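Local coordinates for protein 1d10 (Caenorhabditis elegans, PDB 1T9F) that is of unknown function but folds as a beta-trefoil built from MIR repeats, as in the SDF2 family, and probably enters the secretory pathway, at residues Lys74-His79 / Gly83-Ser88. Residues are numbered along the deposited sequence; the frame is centred on the assembly and turned at random.
Sequences KIRLKH and GTFLHS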
ATOM      1  N   LYS A  74      -5.486  -6.204 -10.483  1.00 19.99           N
ATOM      2  CA  LYS A  74      -4.325  -6.181  -9.609  1.00 20.83           C
ATOM      3  C   LYS A  74      -3.406  -5.041 -10.032  1.00 23.59           C
ATOM      4  O   LYS A  74      -3.390  -4.645 -11.200  1.00 16.09           O
ATOM      5  CB  LYS A  74      -3.563  -7.511  -9.681  1.00 21.63           C
ATOM      6  CG  LYS A  74      -4.287  -8.655  -8.985  1.00 30.33           C
ATOM      7  CD  LYS A  74      -3.470  -9.929  -8.953  1.00 34.71           C
ATOM      8  CE  LYS A  74      -3.377 -10.571 -10.322  1.00 38.03           C
ATOM      9  NZ  LYS A  74      -2.736 -11.911 -10.228  1.00 44.92           N
ATOM     10  N   ILE A  75      -2.679  -4.490  -9.067  1.00 18.64           N
ATOM     11  CA  ILE A  75      -1.727  -3.423  -9.335  1.00 17.58           C
ATOM     12  C   ILE A  75      -0.512  -3.670  -8.467  1.00 14.82           C
ATOM     13  O   ILE A  75      -0.491  -4.594  -7.661  1.00 16.80           O
ATOM     14  CB  ILE A  75      -2.261  -2.023  -8.962  1.00 15.70           C
ATOM     15  CG1 ILE A  75      -2.575  -1.957  -7.459  1.00 19.95           C
ATOM     16  CG2 ILE A  75      -3.472  -1.691  -9.800  1.00 21.39           C
ATOM     17  CD1 ILE A  75      -2.953  -0.558  -6.957  1.00 22.79           C
ATOM     18  N   ARG A  76       0.504  -2.845  -8.669  1.00 17.95           N
ATOM     19  CA  ARG A  76       1.713  -2.877  -7.875  1.00 15.08           C
ATOM     20  C   ARG A  76       1.885  -1.424  -7.445  1.00 13.78           C
ATOM     21  O   ARG A  76       1.478  -0.510  -8.164  1.00 17.71           O
ATOM     22  CB  ARG A  76       2.909  -3.343  -8.711  1.00 16.03           C
ATOM     23  CG  ARG A  76       3.036  -4.867  -8.824  1.00 17.90           C
ATOM     24  CD  ARG A  76       4.274  -5.253  -9.624  1.00 18.32           C
ATOM     25  NE  ARG A  76       4.162  -4.773 -10.994  1.00 18.88           N
ATOM     26  CZ  ARG A  76       5.182  -4.623 -11.834  1.00 23.43           C
ATOM     27  NH1 ARG A  76       6.414  -4.920 -11.447  1.00 19.98           N
ATOM     28  NH2 ARG A  76       4.966  -4.157 -13.059  1.00 14.71           N
ATOM     29  N   LEU A  77       2.459  -1.204  -6.268  1.00 15.59           N
ATOM     30  CA  LEU A  77       2.654   0.151  -5.780  1.00 15.09           C
ATOM     31  C   LEU A  77       4.135   0.396  -5.526  1.00 12.27           C
ATOM     32  O   LEU A  77       4.744  -0.232  -4.661  1.00 13.79           O
ATOM     33  CB  LEU A  77       1.854   0.379  -4.490  1.00 20.55           C
ATOM     34  CG  LEU A  77       0.334   0.518  -4.645  1.00 25.97           C
ATOM     35  CD1 LEU A  77      -0.329   0.614  -3.270  1.00 23.11           C
ATOM     36  CD2 LEU A  77       0.020   1.770  -5.471  1.00 18.62           C
ATOM     37  N   LYS A  78       4.701   1.317  -6.296  1.00 15.43           N
ATOM     38  CA  LYS A  78       6.112   1.659  -6.180  1.00 13.62           C
ATOM     39  C   LYS A  78       6.365   2.836  -5.236  1.00 13.33           C
ATOM     40  O   LYS A  78       5.753   3.897  -5.378  1.00 16.33           O
ATOM     41  CB  LYS A  78       6.659   1.996  -7.567  1.00 13.69           C
ATOM     42  CG  LYS A  78       8.172   2.178  -7.607  1.00 20.49           C
ATOM     43  CD  LYS A  78       8.623   2.534  -9.006  1.00 23.55           C
ATOM     44  CE  LYS A  78      10.132   2.593  -9.109  1.00 33.61           C
ATOM     45  NZ  LYS A  78      10.531   2.970 -10.482  1.00 29.81           N
ATOM     46  N   HIS A  79       7.243   2.642  -4.260  1.00 10.64           N
ATOM     47  CA  HIS A  79       7.585   3.716  -3.340  1.00 15.52           C
ATOM     48  C   HIS A  79       8.595   4.568  -4.107  1.00 21.16           C
ATOM     49  O   HIS A  79       9.711   4.120  -4.389  1.00 18.88           O
ATOM     50  CB  HIS A  79       8.197   3.151  -2.063  1.00 14.29           C
ATOM     51  CG  HIS A  79       8.524   4.195  -1.047  1.00 22.33           C
ATOM     52  ND1 HIS A  79       9.809   4.424  -0.603  1.00 17.69           N
ATOM     53  CD2 HIS A  79       7.731   5.073  -0.384  1.00 15.86           C
ATOM     54  CE1 HIS A  79       9.793   5.395   0.296  1.00 24.14           C
ATOM     55  NE2 HIS A  79       8.545   5.807   0.446  1.00 18.82           N
ATOM     56  N   GLY A  83      12.367   3.340  -4.730  1.00 24.79           N
ATOM     57  CA  GLY A  83      12.222   2.466  -5.880  1.00 32.71           C
ATOM     58  C   GLY A  83      11.724   1.058  -5.605  1.00 30.03           C
ATOM     59  O   GLY A  83      11.698   0.222  -6.511  1.00 25.94           O
ATOM     60  N   THR A  84      11.334   0.800  -4.362  1.00 17.98           N
ATOM     61  CA  THR A  84      10.827  -0.499  -3.943  1.00 19.89           C
ATOM     62  C   THR A  84       9.323  -0.636  -4.244  1.00 19.98           C
ATOM     63  O   THR A  84       8.684   0.317  -4.701  1.00 15.58           O
ATOM     64  CB  THR A  84      11.025  -0.682  -2.436  1.00 18.62           C
ATOM     65  OG1 THR A  84      10.508   0.468  -1.763  1.00 23.14           O
ATOM     66  CG2 THR A  84      12.503  -0.847  -2.087  1.00 22.72           C
ATOM     67  N   PHE A  85       8.768  -1.819  -3.979  1.00 17.92           N
ATOM     68  CA  PHE A  85       7.344  -2.071  -4.203  1.00 18.35           C
ATOM     69  C   PHE A  85       6.650  -2.573  -2.937  1.00 18.27           C
ATOM     70  O   PHE A  85       7.246  -3.297  -2.138  1.00 23.05           O
ATOM     71  CB  PHE A  85       7.138  -3.106  -5.325  1.00 22.41           C
ATOM     72  CG  PHE A  85       7.262  -2.538  -6.716  1.00 21.72           C
ATOM     73  CD1 PHE A  85       8.486  -2.525  -7.373  1.00 18.02           C
ATOM     74  CD2 PHE A  85       6.148  -2.000  -7.360  1.00 15.54           C
ATOM     75  CE1 PHE A  85       8.606  -1.985  -8.653  1.00 15.30           C
ATOM     76  CE2 PHE A  85       6.255  -1.459  -8.634  1.00 13.76           C
ATOM     77  CZ  PHE A  85       7.491  -1.451  -9.286  1.00 20.90           C
ATOM     78  N   LEU A  86       5.390  -2.182  -2.747  1.00 19.81           N
ATOM     79  CA  LEU A  86       4.636  -2.639  -1.588  1.00 12.06           C
ATOM     80  C   LEU A  86       4.622  -4.159  -1.737  1.00 17.67           C
ATOM     81  O   LEU A  86       4.156  -4.692  -2.750  1.00 19.96           O
ATOM     82  CB  LEU A  86       3.216  -2.097  -1.640  1.00 16.62           C
ATOM     83  CG  LEU A  86       2.405  -2.301  -0.370  1.00 15.69           C
ATOM     84  CD1 LEU A  86       3.067  -1.537   0.789  1.00 15.71           C
ATOM     85  CD2 LEU A  86       0.984  -1.819  -0.606  1.00 13.78           C
ATOM     86  N   HIS A  87       5.098  -4.852  -0.714  1.00 17.70           N
ATOM     87  CA  HIS A  87       5.239  -6.301  -0.780  1.00 24.95           C
ATOM     88  C   HIS A  87       4.700  -7.041   0.432  1.00 22.73           C
ATOM     89  O   HIS A  87       4.640  -6.498   1.537  1.00 22.46           O
ATOM     90  CB  HIS A  87       6.734  -6.610  -0.915  1.00 20.61           C
ATOM     91  CG  HIS A  87       7.049  -8.026  -1.275  1.00 20.55           C
ATOM     92  ND1 HIS A  87       7.173  -8.449  -2.582  1.00 22.75           N
ATOM     93  CD2 HIS A  87       7.344  -9.099  -0.502  1.00 29.16           C
ATOM     94  CE1 HIS A  87       7.538  -9.720  -2.598  1.00 23.47           C
ATOM     95  NE2 HIS A  87       7.649 -10.138  -1.349  1.00 22.42           N
ATOM     96  N   SER A  88       4.285  -8.284   0.215  1.00 23.14           N
ATOM     97  CA  SER A  88       3.832  -9.111   1.318  1.00 21.91           C
ATOM     98  C   SER A  88       4.282 -10.543   1.096  1.00 27.58           C
ATOM     99  O   SER A  88       4.698 -10.921  -0.003  1.00 20.45           O
ATOM    100  CB  SER A  88       2.326  -9.055   1.507  1.00 21.58           C
ATOM    101  OG  SER A  88       2.042  -9.334   2.873  1.00 20.62           O
TER
HETATM  102  O   HOH W   1       3.506  -3.468  -5.267  1.00 16.57           O
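The Phe85 ring is sandwiched between Lys78 CB and Arg76 NH1, both from strand 74-79. Over one face lies Lys78, whose CB sits 4.1 Å from the ring centroid and 28° off the normal, a CH-pi contact; CG follows, displaced toward the rim. Arg76 CB meets the ring's rim, 3.8 Å from Phe85 CD2, and the chain, bent at chi3, folds on to set NH1 over the opposite face. The backbone N of Leu77 meets the ring edge in plane. With CG anti to its own carbonyl carbon (chi1 -80°), Phe85 carries the ring across the partner strand into this slot. With an alanine here, a gap would probably open between the Lys78 methylenes and the Arg76 guanidinium, leaving NH1 without its ring, though the Pro57 carbonyl and Ser111 would still hold the guanidinium and Glu108 the lysine end.

Lys78 and Phe85 form a non-hydrogen-bonded antiparallel pair, with CA atoms 4.4 Å apart, flanked by the hydrogen bonds Leu86 N to Leu77 O and His79 N to Thr84 O, both 2.8 Å. The N-to-C directions of the short strand segments make 120°, far from antiparallel, which fits a single bridge where a beta-trefoil barrel strand, 74-79, passes through a short turn into the cap strand 85-89, paired with 100-105. Beyond the bridge, where the strands separate, a water links them, accepting from Leu77 N at 2.7 Å and donating to Leu86 O, which Trp117 NE1 also grips. The leucines run side by side, Leu77 CD1 against Leu86 CD2 at 3.8 Å. At the turn, His79 and Thr84 likewise point the same way, and His79 ND1 and Thr84 OG1 both hydrogen-bond Thr82 OG1.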